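Local structure of 11S globulin subunit beta (Cucurbita maxima, 2E9Q) at residues Val38-Ala43 and Phe47-Asp52; Gly62-Arg67 and Val186-Glu191; Met147-Arg150 and Asp154-Leu157; Ser365-Glu370 and Gln375-Pro380. The protein serves as a seed storage globulin, a nutrient reserve built from two cupin domains per subunit and packed as hexamers in the mature protein. All coordinates share one frame; numbering follows the deposited sequence. Where two conformers were deposited one is given.

Contact 1. Residues Val38-Ala43 and Phe47-Asp52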
loop_
_atom_site.group_PDB
_atom_site.type_symbol
_atom_site.label_atom_id
_atom_site.label_comp_id
_atom_site.label_asym_id
_atom_site.label_seq_id
_atom_site.Cartn_x
_atom_site.Cartn_y
_atom_site.Cartn_z
ATOM N N VAL A 38 -1.776 27.680 11.628
ATOM C CA VAL A 38 -0.972 27.931 12.816
ATOM C C VAL A 38 0.342 28.623 12.473
ATOM O O VAL A 38 1.034 29.118 13.353
ATOM C CB VAL A 38 -0.636 26.618 13.573
ATOM C CG1 VAL A 38 -1.908 25.931 14.020
ATOM C CG2 VAL A 38 0.185 25.697 12.683
ATOM N N ARG A 39 0.680 28.662 11.193
ATOM C CA ARG A 39 1.934 29.261 10.766
ATOM C C ARG A 39 1.720 30.124 9.518
ATOM O O ARG A 39 0.806 29.885 8.739
ATOM C CB ARG A 39 2.949 28.146 10.504
ATOM C CG ARG A 39 4.355 28.468 10.968
ATOM C CD ARG A 39 5.243 27.219 11.042
ATOM N NE ARG A 39 4.818 26.272 12.079
ATOM C CZ ARG A 39 4.275 25.079 11.834
ATOM N NH1 ARG A 39 3.923 24.290 12.844
ATOM N NH2 ARG A 39 4.084 24.670 10.579
ATOM N N ARG A 40 2.580 31.123 9.326
ATOM C CA ARG A 40 2.443 32.046 8.211
ATOM C C ARG A 40 3.763 32.559 7.670
ATOM O O ARG A 40 4.684 32.828 8.433
ATOM C CB ARG A 40 1.588 33.246 8.615
ATOM C CG ARG A 40 0.135 32.907 8.819
ATOM C CD ARG A 40 -0.657 34.079 9.360
ATOM N NE ARG A 40 -1.998 33.645 9.725
ATOM C CZ ARG A 40 -2.253 32.645 10.562
ATOM N NH1 ARG A 40 -1.259 31.971 11.135
ATOM N NH2 ARG A 40 -3.507 32.307 10.818
ATOM N N ALA A 41 3.835 32.695 6.347
ATOM C CA ALA A 41 5.026 33.199 5.665
ATOM C C ALA A 41 4.625 34.310 4.690
ATOM O O ALA A 41 3.904 34.085 3.710
ATOM C CB ALA A 41 5.731 32.071 4.915
ATOM N N GLU A 42 5.097 35.516 4.971
ATOM C CA GLU A 42 4.798 36.680 4.150
ATOM C C GLU A 42 5.726 36.728 2.943
ATOM O O GLU A 42 6.924 36.476 3.048
ATOM C CB GLU A 42 4.955 37.955 4.995
ATOM C CG GLU A 42 3.963 38.064 6.157
ATOM C CD GLU A 42 2.568 38.457 5.705
ATOM O OE1 GLU A 42 1.595 38.175 6.445
ATOM O OE2 GLU A 42 2.452 39.058 4.608
ATOM N N ALA A 43 5.170 37.043 1.788
ATOM C CA ALA A 43 5.979 37.128 0.587
ATOM C C ALA A 43 5.815 38.511 -0.028
ATOM O O ALA A 43 4.972 39.296 0.404
ATOM C CB ALA A 43 5.556 36.045 -0.417
ATOM N N PHE A 47 0.964 35.897 0.706
ATOM C CA PHE A 47 1.395 35.192 1.904
ATOM C C PHE A 47 0.832 33.777 1.965
ATOM O O PHE A 47 -0.221 33.486 1.406
ATOM C CB PHE A 47 0.999 35.994 3.160
ATOM C CG PHE A 47 -0.477 36.237 3.292
ATOM C CD1 PHE A 47 -1.293 35.309 3.927
ATOM C CD2 PHE A 47 -1.049 37.399 2.786
ATOM C CE1 PHE A 47 -2.661 35.528 4.062
ATOM C CE2 PHE A 47 -2.420 37.637 2.909
ATOM C CZ PHE A 47 -3.231 36.697 3.552
ATOM N N THR A 48 1.550 32.911 2.664
ATOM C CA THR A 48 1.186 31.511 2.802
ATOM C C THR A 48 0.894 31.112 4.242
ATOM O O THR A 48 1.697 31.356 5.145
ATOM C CB THR A 48 2.328 30.628 2.290
ATOM O OG1 THR A 48 2.574 30.941 0.916
ATOM C CG2 THR A 48 1.991 29.143 2.458
ATOM N N GLU A 49 -0.255 30.480 4.439
ATOM C CA GLU A 49 -0.663 30.021 5.749
ATOM C C GLU A 49 -0.658 28.487 5.749
ATOM O O GLU A 49 -1.068 27.854 4.759
ATOM C CB GLU A 49 -2.056 30.557 6.065
ATOM C CG GLU A 49 -2.112 32.084 6.201
ATOM C CD GLU A 49 -3.522 32.588 6.428
ATOM O OE1 GLU A 49 -4.289 32.695 5.445
ATOM O OE2 GLU A 49 -3.870 32.859 7.594
ATOM N N VAL A 50 -0.188 27.899 6.852
ATOM C CA VAL A 50 -0.110 26.445 6.976
ATOM C C VAL A 50 -0.779 25.922 8.239
ATOM O O VAL A 50 -0.612 26.494 9.319
ATOM C CB VAL A 50 1.354 25.980 6.970
ATOM C CG1 VAL A 50 1.419 24.471 6.975
ATOM C CG2 VAL A 50 2.071 26.538 5.745
ATOM N N TRP A 51 -1.549 24.845 8.104
ATOM C CA TRP A 51 -2.217 24.261 9.256
ATOM C C TRP A 51 -1.226 23.361 10.001
ATOM O O TRP A 51 -0.123 23.099 9.510
ATOM C CB TRP A 51 -3.461 23.475 8.834
ATOM C CG TRP A 51 -4.705 24.313 8.728
ATOM C CD1 TRP A 51 -5.783 24.299 9.573
ATOM C CD2 TRP A 51 -5.018 25.263 7.697
ATOM N NE1 TRP A 51 -6.751 25.175 9.128
ATOM C CE2 TRP A 51 -6.307 25.778 7.980
ATOM C CE3 TRP A 51 -4.335 25.726 6.562
ATOM C CZ2 TRP A 51 -6.930 26.739 7.161
ATOM C CZ3 TRP A 51 -4.955 26.683 5.748
ATOM C CH2 TRP A 51 -6.239 27.177 6.056
ATOM N N ASP A 52 -1.611 22.903 11.187
ATOM C CA ASP A 52 -0.715 22.082 11.998
ATOM C C ASP A 52 -0.657 20.628 11.572
ATOM O O ASP A 52 -1.542 19.854 11.889
ATOM C CB ASP A 52 -1.112 22.170 13.473
ATOM C CG ASP A 52 -0.153 21.412 14.382
ATOM O OD1 ASP A 52 1.033 21.255 14.025
ATOM O OD2 ASP A 52 -0.584 20.986 15.466
#

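Contact 2. Residues Gly62-Arg67 and Val186-Glu191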
loop_
_atom_site.group_PDB
_atom_site.type_symbol
_atom_site.label_atom_id
_atom_site.label_comp_id
_atom_site.label_asym_id
_atom_site.label_seq_id
_atom_site.Cartn_x
_atom_site.Cartn_y
_atom_site.Cartn_z
ATOM N N GLY A 62 -2.574 11.747 7.708
ATOM C CA GLY A 62 -1.421 12.167 6.941
ATOM C C GLY A 62 -1.809 13.236 5.936
ATOM O O GLY A 62 -1.509 13.142 4.743
ATOM N N VAL A 63 -2.495 14.261 6.416
ATOM C CA VAL A 63 -2.908 15.334 5.540
ATOM C C VAL A 63 -2.232 16.631 5.964
ATOM O O VAL A 63 -1.801 16.779 7.115
ATOM C CB VAL A 63 -4.456 15.539 5.575
ATOM C CG1 VAL A 63 -5.162 14.201 5.439
ATOM C CG2 VAL A 63 -4.872 16.226 6.856
ATOM N N ASN A 64 -2.131 17.553 5.016
ATOM C CA ASN A 64 -1.561 18.867 5.251
ATOM C C ASN A 64 -2.506 19.825 4.542
ATOM O O ASN A 64 -3.130 19.463 3.536
ATOM C CB ASN A 64 -0.177 18.999 4.622
ATOM C CG ASN A 64 0.805 17.968 5.129
ATOM O OD1 ASN A 64 0.694 16.776 4.821
ATOM N ND2 ASN A 64 1.778 18.421 5.908
ATOM N N MET A 65 -2.623 21.037 5.072
ATOM C CA MET A 65 -3.476 22.064 4.481
ATOM C C MET A 65 -2.678 23.361 4.406
ATOM O O MET A 65 -2.061 23.787 5.386
ATOM C CB MET A 65 -4.725 22.280 5.336
ATOM C CG MET A 65 -5.818 23.118 4.671
ATOM S SD MET A 65 -6.683 22.225 3.360
ATOM C CE MET A 65 -7.519 20.985 4.317
ATOM N N ILE A 66 -2.694 23.985 3.236
ATOM C CA ILE A 66 -1.977 25.225 3.003
ATOM C C ILE A 66 -2.908 26.181 2.268
ATOM O O ILE A 66 -3.697 25.757 1.417
ATOM C CB ILE A 66 -0.744 24.967 2.134
ATOM C CG1 ILE A 66 0.179 23.986 2.850
ATOM C CG2 ILE A 66 -0.026 26.266 1.815
ATOM C CD1 ILE A 66 1.372 23.572 2.032
ATOM N N ARG A 67 -2.844 27.463 2.618
ATOM C CA ARG A 67 -3.668 28.465 1.954
ATOM C C ARG A 67 -2.752 29.559 1.435
ATOM O O ARG A 67 -1.976 30.162 2.185
ATOM C CB ARG A 67 -4.720 29.053 2.901
ATOM C CG ARG A 67 -5.569 30.180 2.270
ATOM C CD ARG A 67 -6.784 30.523 3.126
ATOM N NE ARG A 67 -6.389 30.883 4.486
ATOM C CZ ARG A 67 -7.211 30.921 5.531
ATOM N NH1 ARG A 67 -6.739 31.261 6.723
ATOM N NH2 ARG A 67 -8.497 30.619 5.395
ATOM N N VAL A 186 8.004 26.364 5.069
ATOM C CA VAL A 186 7.079 26.347 6.195
ATOM C C VAL A 186 6.053 25.225 6.065
ATOM O O VAL A 186 5.317 24.939 7.014
ATOM C CB VAL A 186 6.327 27.699 6.319
ATOM C CG1 VAL A 186 5.507 27.959 5.060
ATOM C CG2 VAL A 186 5.432 27.689 7.566
ATOM N N GLU A 187 6.002 24.601 4.889
ATOM C CA GLU A 187 5.077 23.498 4.650
ATOM C C GLU A 187 5.174 22.576 5.859
ATOM O O GLU A 187 4.162 22.098 6.374
ATOM C CB GLU A 187 5.462 22.737 3.377
ATOM C CG GLU A 187 5.563 23.618 2.139
ATOM C CD GLU A 187 6.817 24.475 2.125
ATOM O OE1 GLU A 187 6.934 25.353 1.247
ATOM O OE2 GLU A 187 7.694 24.266 2.990
ATOM N N ARG A 188 6.405 22.351 6.313
ATOM C CA ARG A 188 6.676 21.517 7.481
ATOM C C ARG A 188 7.864 22.115 8.235
ATOM O O ARG A 188 8.217 21.662 9.328
ATOM C CB ARG A 188 6.998 20.086 7.052
ATOM C CG ARG A 188 5.962 19.470 6.121
ATOM C CD ARG A 188 4.575 19.457 6.748
ATOM N NE ARG A 188 4.464 18.525 7.864
ATOM C CZ ARG A 188 4.237 17.225 7.726
ATOM N NH1 ARG A 188 4.099 16.700 6.517
ATOM N NH2 ARG A 188 4.129 16.451 8.800
ATOM N N GLY A 189 8.474 23.133 7.630
ATOM C CA GLY A 189 9.610 23.816 8.231
ATOM C C GLY A 189 10.737 22.922 8.707
ATOM O O GLY A 189 11.500 22.383 7.909
ATOM N N VAL A 190 10.849 22.776 10.021
ATOM C CA VAL A 190 11.880 21.938 10.616
ATOM C C VAL A 190 11.185 20.876 11.468
ATOM O O VAL A 190 11.781 19.852 11.817
ATOM C CB VAL A 190 12.846 22.784 11.494
ATOM C CG1 VAL A 190 14.034 21.935 11.948
ATOM C CG2 VAL A 190 13.330 24.004 10.706
ATOM N N GLU A 191 9.915 21.137 11.780
ATOM C CA GLU A 191 9.079 20.240 12.577
ATOM C C GLU A 191 9.847 19.263 13.461
ATOM O O GLU A 191 9.395 18.913 14.553
ATOM C CB GLU A 191 8.121 19.467 11.660
ATOM C CG GLU A 191 8.739 18.952 10.357
ATOM C CD GLU A 191 9.833 17.921 10.576
ATOM O OE1 GLU A 191 9.553 16.863 11.185
ATOM O OE2 GLU A 191 10.977 18.169 10.133
#

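Contact 3. Residues Met147-Arg150 and Asp154-Leu157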
loop_
_atom_site.group_PDB
_atom_site.type_symbol
_atom_site.label_atom_id
_atom_site.label_comp_id
_atom_site.label_asym_id
_atom_site.label_seq_id
_atom_site.Cartn_x
_atom_site.Cartn_y
_atom_site.Cartn_z
ATOM N N MET A 147 1.877 29.328 -10.277
ATOM C CA MET A 147 0.604 29.980 -10.499
ATOM C C MET A 147 0.754 31.486 -10.468
ATOM O O MET A 147 1.559 32.031 -9.703
ATOM C CB MET A 147 -0.411 29.516 -9.458
ATOM C CG MET A 147 -0.768 28.044 -9.602
ATOM S SD MET A 147 -1.894 27.443 -8.350
ATOM C CE MET A 147 -0.731 26.784 -7.159
ATOM N N TYR A 148 -0.014 32.144 -11.332
ATOM C CA TYR A 148 0.009 33.584 -11.469
ATOM C C TYR A 148 -1.398 34.142 -11.355
ATOM O O TYR A 148 -2.350 33.572 -11.879
ATOM C CB TYR A 148 0.602 33.960 -12.827
ATOM C CG TYR A 148 0.452 35.420 -13.180
ATOM C CD1 TYR A 148 1.334 36.376 -12.678
ATOM C CD2 TYR A 148 -0.594 35.851 -13.995
ATOM C CE1 TYR A 148 1.178 37.731 -12.982
ATOM C CE2 TYR A 148 -0.762 37.201 -14.303
ATOM C CZ TYR A 148 0.130 38.132 -13.793
ATOM O OH TYR A 148 -0.031 39.459 -14.099
ATOM N N ASN A 149 -1.521 35.261 -10.660
ATOM C CA ASN A 149 -2.804 35.914 -10.487
ATOM C C ASN A 149 -2.906 36.971 -11.586
ATOM O O ASN A 149 -2.047 37.850 -11.691
ATOM C CB ASN A 149 -2.865 36.578 -9.107
ATOM C CG ASN A 149 -4.200 37.238 -8.834
ATOM O OD1 ASN A 149 -5.183 36.996 -9.534
ATOM N ND2 ASN A 149 -4.247 38.072 -7.793
ATOM N N ARG A 150 -3.942 36.870 -12.414
ATOM C CA ARG A 150 -4.139 37.831 -13.495
ATOM C C ARG A 150 -5.424 38.623 -13.275
ATOM O O ARG A 150 -5.875 39.353 -14.154
ATOM C CB ARG A 150 -4.174 37.116 -14.858
ATOM C CG ARG A 150 -5.485 36.429 -15.236
ATOM C CD ARG A 150 -5.335 35.774 -16.621
ATOM N NE ARG A 150 -6.602 35.507 -17.309
ATOM C CZ ARG A 150 -7.445 34.521 -17.007
ATOM N NH1 ARG A 150 -7.178 33.682 -16.015
ATOM N NH2 ARG A 150 -8.562 34.371 -17.709
ATOM N N ASP A 154 -7.599 39.297 -4.872
ATOM C CA ASP A 154 -6.503 38.435 -4.437
ATOM C C ASP A 154 -6.843 37.010 -4.856
ATOM O O ASP A 154 -7.999 36.607 -4.828
ATOM C CB ASP A 154 -6.338 38.458 -2.911
ATOM C CG ASP A 154 -5.843 39.791 -2.384
ATOM O OD1 ASP A 154 -4.757 40.250 -2.805
ATOM O OD2 ASP A 154 -6.542 40.373 -1.530
ATOM N N LEU A 155 -5.833 36.245 -5.232
ATOM C CA LEU A 155 -6.050 34.862 -5.631
ATOM C C LEU A 155 -5.917 33.996 -4.373
ATOM O O LEU A 155 -4.828 33.908 -3.813
ATOM C CB LEU A 155 -4.981 34.452 -6.643
ATOM C CG LEU A 155 -5.325 33.452 -7.741
ATOM C CD1 LEU A 155 -4.038 32.807 -8.202
ATOM C CD2 LEU A 155 -6.315 32.409 -7.247
ATOM N N VAL A 156 -7.009 33.376 -3.930
ATOM C CA VAL A 156 -6.984 32.519 -2.734
ATOM C C VAL A 156 -7.075 31.025 -3.091
ATOM O O VAL A 156 -8.082 30.561 -3.644
ATOM C CB VAL A 156 -8.143 32.882 -1.755
ATOM C CG1 VAL A 156 -8.048 32.044 -0.484
ATOM C CG2 VAL A 156 -8.090 34.373 -1.406
ATOM N N LEU A 157 -6.019 30.285 -2.751
ATOM C CA LEU A 157 -5.915 28.855 -3.042
ATOM C C LEU A 157 -5.840 27.930 -1.825
ATOM O O LEU A 157 -4.957 28.070 -0.966
ATOM C CB LEU A 157 -4.679 28.613 -3.888
ATOM C CG LEU A 157 -4.561 29.597 -5.050
ATOM C CD1 LEU A 157 -3.165 29.540 -5.640
ATOM C CD2 LEU A 157 -5.628 29.271 -6.073
#

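Contact 4. Residues Ser365-Glu370 and Gln375-Pro380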
loop_
_atom_site.group_PDB
_atom_site.type_symbol
_atom_site.label_atom_id
_atom_site.label_comp_id
_atom_site.label_asym_id
_atom_site.label_seq_id
_atom_site.Cartn_x
_atom_site.Cartn_y
_atom_site.Cartn_z
ATOM N N SER A 365 -19.310 11.426 21.215
ATOM C CA SER A 365 -19.180 12.642 20.444
ATOM C C SER A 365 -17.697 13.007 20.467
ATOM O O SER A 365 -17.132 13.214 21.537
ATOM C CB SER A 365 -20.021 13.741 21.095
ATOM O OG SER A 365 -19.831 14.987 20.452
ATOM N N VAL A 366 -17.054 13.050 19.301
ATOM C CA VAL A 366 -15.639 13.400 19.238
ATOM C C VAL A 366 -15.460 14.831 18.742
ATOM O O VAL A 366 -14.337 15.350 18.631
ATOM C CB VAL A 366 -14.853 12.412 18.358
ATOM C CG1 VAL A 366 -14.796 11.059 19.063
ATOM C CG2 VAL A 366 -15.516 12.280 16.974
ATOM N N PHE A 367 -16.587 15.456 18.433
ATOM C CA PHE A 367 -16.628 16.854 18.037
ATOM C C PHE A 367 -18.073 17.284 18.128
ATOM O O PHE A 367 -18.977 16.550 17.725
ATOM C CB PHE A 367 -16.113 17.111 16.621
ATOM C CG PHE A 367 -16.128 18.579 16.242
ATOM C CD1 PHE A 367 -17.196 19.125 15.532
ATOM C CD2 PHE A 367 -15.098 19.420 16.640
ATOM C CE1 PHE A 367 -17.236 20.495 15.223
ATOM C CE2 PHE A 367 -15.124 20.786 16.338
ATOM C CZ PHE A 367 -16.196 21.329 15.628
ATOM N N ASP A 368 -18.277 18.469 18.685
ATOM C CA ASP A 368 -19.605 19.032 18.849
ATOM C C ASP A 368 -19.406 20.529 18.999
ATOM O O ASP A 368 -19.149 21.029 20.096
ATOM C CB ASP A 368 -20.280 18.448 20.095
ATOM C CG ASP A 368 -21.671 19.002 20.324
ATOM O OD1 ASP A 368 -22.265 19.558 19.376
ATOM O OD2 ASP A 368 -22.185 18.871 21.458
ATOM N N GLY A 369 -19.500 21.240 17.883
ATOM C CA GLY A 369 -19.316 22.674 17.917
ATOM C C GLY A 369 -19.486 23.329 16.566
ATOM O O GLY A 369 -20.125 22.787 15.671
ATOM N N GLU A 370 -18.890 24.504 16.424
ATOM C CA GLU A 370 -18.977 25.270 15.198
ATOM C C GLU A 370 -17.741 25.168 14.325
ATOM O O GLU A 370 -16.641 24.922 14.807
ATOM C CB GLU A 370 -19.190 26.750 15.521
ATOM C CG GLU A 370 -20.524 27.092 16.143
ATOM C CD GLU A 370 -21.678 26.849 15.195
ATOM O OE1 GLU A 370 -22.386 25.832 15.374
ATOM O OE2 GLU A 370 -21.869 27.671 14.263
ATOM N N GLN A 375 -11.870 27.719 8.471
ATOM C CA GLN A 375 -11.466 26.615 9.328
ATOM C C GLN A 375 -11.529 25.249 8.656
ATOM O O GLN A 375 -12.247 25.059 7.674
ATOM C CB GLN A 375 -12.326 26.581 10.594
ATOM C CG GLN A 375 -12.247 27.838 11.456
ATOM C CD GLN A 375 -13.006 27.671 12.764
ATOM O OE1 GLN A 375 -14.154 27.216 12.780
ATOM N NE2 GLN A 375 -12.364 28.036 13.867
ATOM N N VAL A 376 -10.788 24.300 9.231
ATOM C CA VAL A 376 -10.716 22.928 8.739
ATOM C C VAL A 376 -11.110 21.879 9.787
ATOM O O VAL A 376 -10.603 21.888 10.905
ATOM C CB VAL A 376 -9.281 22.595 8.275
ATOM C CG1 VAL A 376 -9.201 21.124 7.825
ATOM C CG2 VAL A 376 -8.862 23.550 7.152
ATOM N N LEU A 377 -12.020 20.984 9.418
ATOM C CA LEU A 377 -12.437 19.899 10.292
ATOM C C LEU A 377 -12.152 18.603 9.531
ATOM O O LEU A 377 -12.670 18.393 8.440
ATOM C CB LEU A 377 -13.926 19.979 10.636
ATOM C CG LEU A 377 -14.420 18.783 11.476
ATOM C CD1 LEU A 377 -13.750 18.775 12.852
ATOM C CD2 LEU A 377 -15.922 18.849 11.632
ATOM N N MET A 378 -11.309 17.754 10.113
ATOM C CA MET A 378 -10.915 16.478 9.523
ATOM C C MET A 378 -11.882 15.441 10.051
ATOM O O MET A 378 -11.917 15.197 11.255
ATOM C CB MET A 378 -9.487 16.143 9.978
ATOM C CG MET A 378 -8.622 15.308 9.034
ATOM S SD MET A 378 -9.117 13.589 8.769
ATOM C CE MET A 378 -8.368 12.801 10.171
ATOM N N ILE A 379 -12.694 14.858 9.171
ATOM C CA ILE A 379 -13.644 13.824 9.568
ATOM C C ILE A 379 -13.069 12.460 9.185
ATOM O O ILE A 379 -12.963 12.131 7.999
ATOM C CB ILE A 379 -14.987 13.973 8.848
ATOM C CG1 ILE A 379 -15.512 15.407 8.983
ATOM C CG2 ILE A 379 -15.971 12.943 9.383
ATOM C CD1 ILE A 379 -16.108 15.723 10.320
ATOM N N PRO A 380 -12.697 11.642 10.185
ATOM C CA PRO A 380 -12.133 10.316 9.906
ATOM C C PRO A 380 -13.091 9.338 9.210
ATOM O O PRO A 380 -14.313 9.392 9.383
ATOM C CB PRO A 380 -11.728 9.805 11.291
ATOM C CG PRO A 380 -11.493 11.062 12.079
ATOM C CD PRO A 380 -12.619 11.953 11.626
#

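Contact 1. Residues Val38-Ala43 and Phe47-Asp52
The flat ends of Arg40 and Glu49 meet obliquely, guanidinium and carboxylate planes 60° apart, across the antiparallel hairpin of strands 39-43 and 46-50 in the N-terminal cupin domain. Arg39 has Val38 CG2 over one face of its guanidinium, out toward the rim, with Asp52 OD1 near the plane at its edge, 4.4 Å from NH1 and too far for a salt bridge. The Phe47 ring receives Glu49 CD at its edge, in plane, while the Glu42 carboxylate lies alongside, its OE2 3.7 Å from Phe47 CB. Arg40, deposited in two conformers, runs extended from CG to NE in the one described, which brings NE within 2.9 Å of Glu49 OE2 as a salt bridge; its NH1 makes another to a phosphate ion, probably from the crystallisation liquor. Glutamate suits position 49 because its two oxygens serve two cations: OE1 pairs with Arg67 on the adjoining strand. Were this carboxylate replaced by an alanine here, Arg40 and Arg67 would probably both lose their common acidic partner, leaving Arg40 freer to turn. On the other face, small Ala41 pairs with Thr48, linked by Ala41 N to Thr48 O and Thr48 N to Ala41 O, both 2.8 Å. At the start of strand 39-43 a classic beta bulge sets both Val38 and Arg39 opposite Val50: Val50 O accepts from Val38 N at 2.8 Å and from Arg39 N at 3.1 Å.

Contact 2. Residues Gly62-Arg67 and Val186-Glu191
Strand 63-70 of the N-terminal cupin domain turns Asn64 and Ile66 toward the loop that carries Glu187 and Arg188. Gly62, with its positive phi of 64°, ends helix 56-61 as the C-prime residue of a Schellman motif, just before the strand begins at Val63. On the loop side Arg188 opens a type II' turn that runs to Glu191, and Gly189 takes the positive-phi position where a side chain would be strained. The Asn64 amide comes over one face of the Arg188 guanidinium, the two planes 56° apart, with Asn64 ND2 modelled 3.0 Å from Arg188 NH1. Both are donors, so this is no hydrogen bond, and Asn64 OD1 is buried without a partner in the model; which amide atom is oxygen and which is nitrogen is therefore doubtful. Arg188 reaches this place by curling, bent at both chi2 and chi3 (-69°), and its NH1 hydrogen-bonds to Pro172 O. Beside it the contact is apolar: Ile66 CD1 meets the methylene Glu187 CG at 4.2 Å. Glutamate fits here because its aliphatic part covers isoleucine while the acid, bent off at chi2, forms a salt bridge with Arg241. Around the contact, Val186 packs on Arg39 and Ala41 of strand 39-43. Strand 63-70 lies between strands 46-50 and 155-162, with Ile66 hydrogen-bonded through its backbone to Val159, and its residues Val63 and Met65 pack on Val346 of the C-terminal cupin domain.

Contact 3. Residues Met147-Arg150 and Asp154-Leu157
Met147 and Leu157 reach toward each other tip to tip across the interior of the N-terminal cupin beta-barrel, where strands 145-149 and 155-162 belong to different sheets. The short segments run roughly antiparallel, their axes inclined at 144° and 8.6 Å apart at the closest, so side chains rather than backbone bonds fill the gap. In the Met147 conformer described, one of two deposited, SD lies 3.7 Å from Leu157 CD1 and CE follows at 4.0 Å from the same methyl. A flexible thioether suits this position because it can bend at its end to fit against a branched leucine. Asn149 and Leu155 are set differently: they slide past each other in opposite directions, the flat carboxamide alongside the leucine stem, with Asn149 CG 3.6 Å from Leu155 CB. The amide is also turned to polar work. With CG anti to the backbone N (chi1 -178°), Asn149 OD1 accepts from Gly151 N and Asn149 ND2 donates to Ser153 O, so both ends of this buried group are satisfied by the short connection between the two strands. Asparagine thus suits the spot, its amide close enough to the backbone to bond the turn through both ends, and flat enough to pack on leucine. Ile70 and Val89 from neighbouring strands touch Leu155 as well. That leucine extends back to the opposing main chain, its CD1 lying 4.0 Å from Asn149 CA and 4.1 Å from Tyr148 O.

Contact 4. Residues Ser365-Glu370 and Gln375-Pro380
Apolar contact between Phe367 and Leu377 joins strands 365-372 and 376-379, packing between the two sheets of the C-terminal cupin barrel. It is a CH-pi interaction: Leu377 CD1 stands 4.1 Å from the centroid of the Phe367 ring, only 11° off the ring normal, while Leu377 CD2 touches Phe367 CD1, also at 4.1 Å. In both side chains the first torsion is near 180° (176° in Leu377), with CG pointing away from the backbone N, and this carries them toward one another. A flat ring suits the place because the two methyls of a forked leucine can both lie against it. With an alanine here in place of the ring, the Leu377 methyls would probably lose their aromatic partner and face a gap. Polar groups meet more loosely. Gln375 OE1 comes 3.9 Å from Glu370 O, but both are acceptors; OE1 instead accepts from Arg372 N, and NE2 donates to Asp36 OD1. Glu370 O also lies at the edge of the Phe367 ring, in its plane. Glu370 itself turns its carboxylate to Asn353. Across this contact the attraction is thus mainly apolar, and the side chains of Glu370 and Gln375 find their hydrogen-bond partners outside the two segments.

Contacts 1, 2 and 3 all reach the seven-stranded sheet of the N-terminal cupin domain, whereas contact 4 lies in the C-terminal one. Strands 39-43, 46-50, 63-70 and 155-162 stand in that order across the sheet. Contacts 1 and 2, with centres 9 Å apart, lie on neighbouring strands, 46-50 and 63-70, and touch; contact 3 lies further over, between the sheet and the one facing it. Along the chain contact 1 comes first, contact 3 falls between the two segments of contact 2, and contact 4 comes last. Although contact 4 has its centre about 22 Å from that of contact 1 and 20 Å from that of contact 2, Trp51 and Met65, one from each, pack on its Val376, bringing the subunit's two cupin domains together.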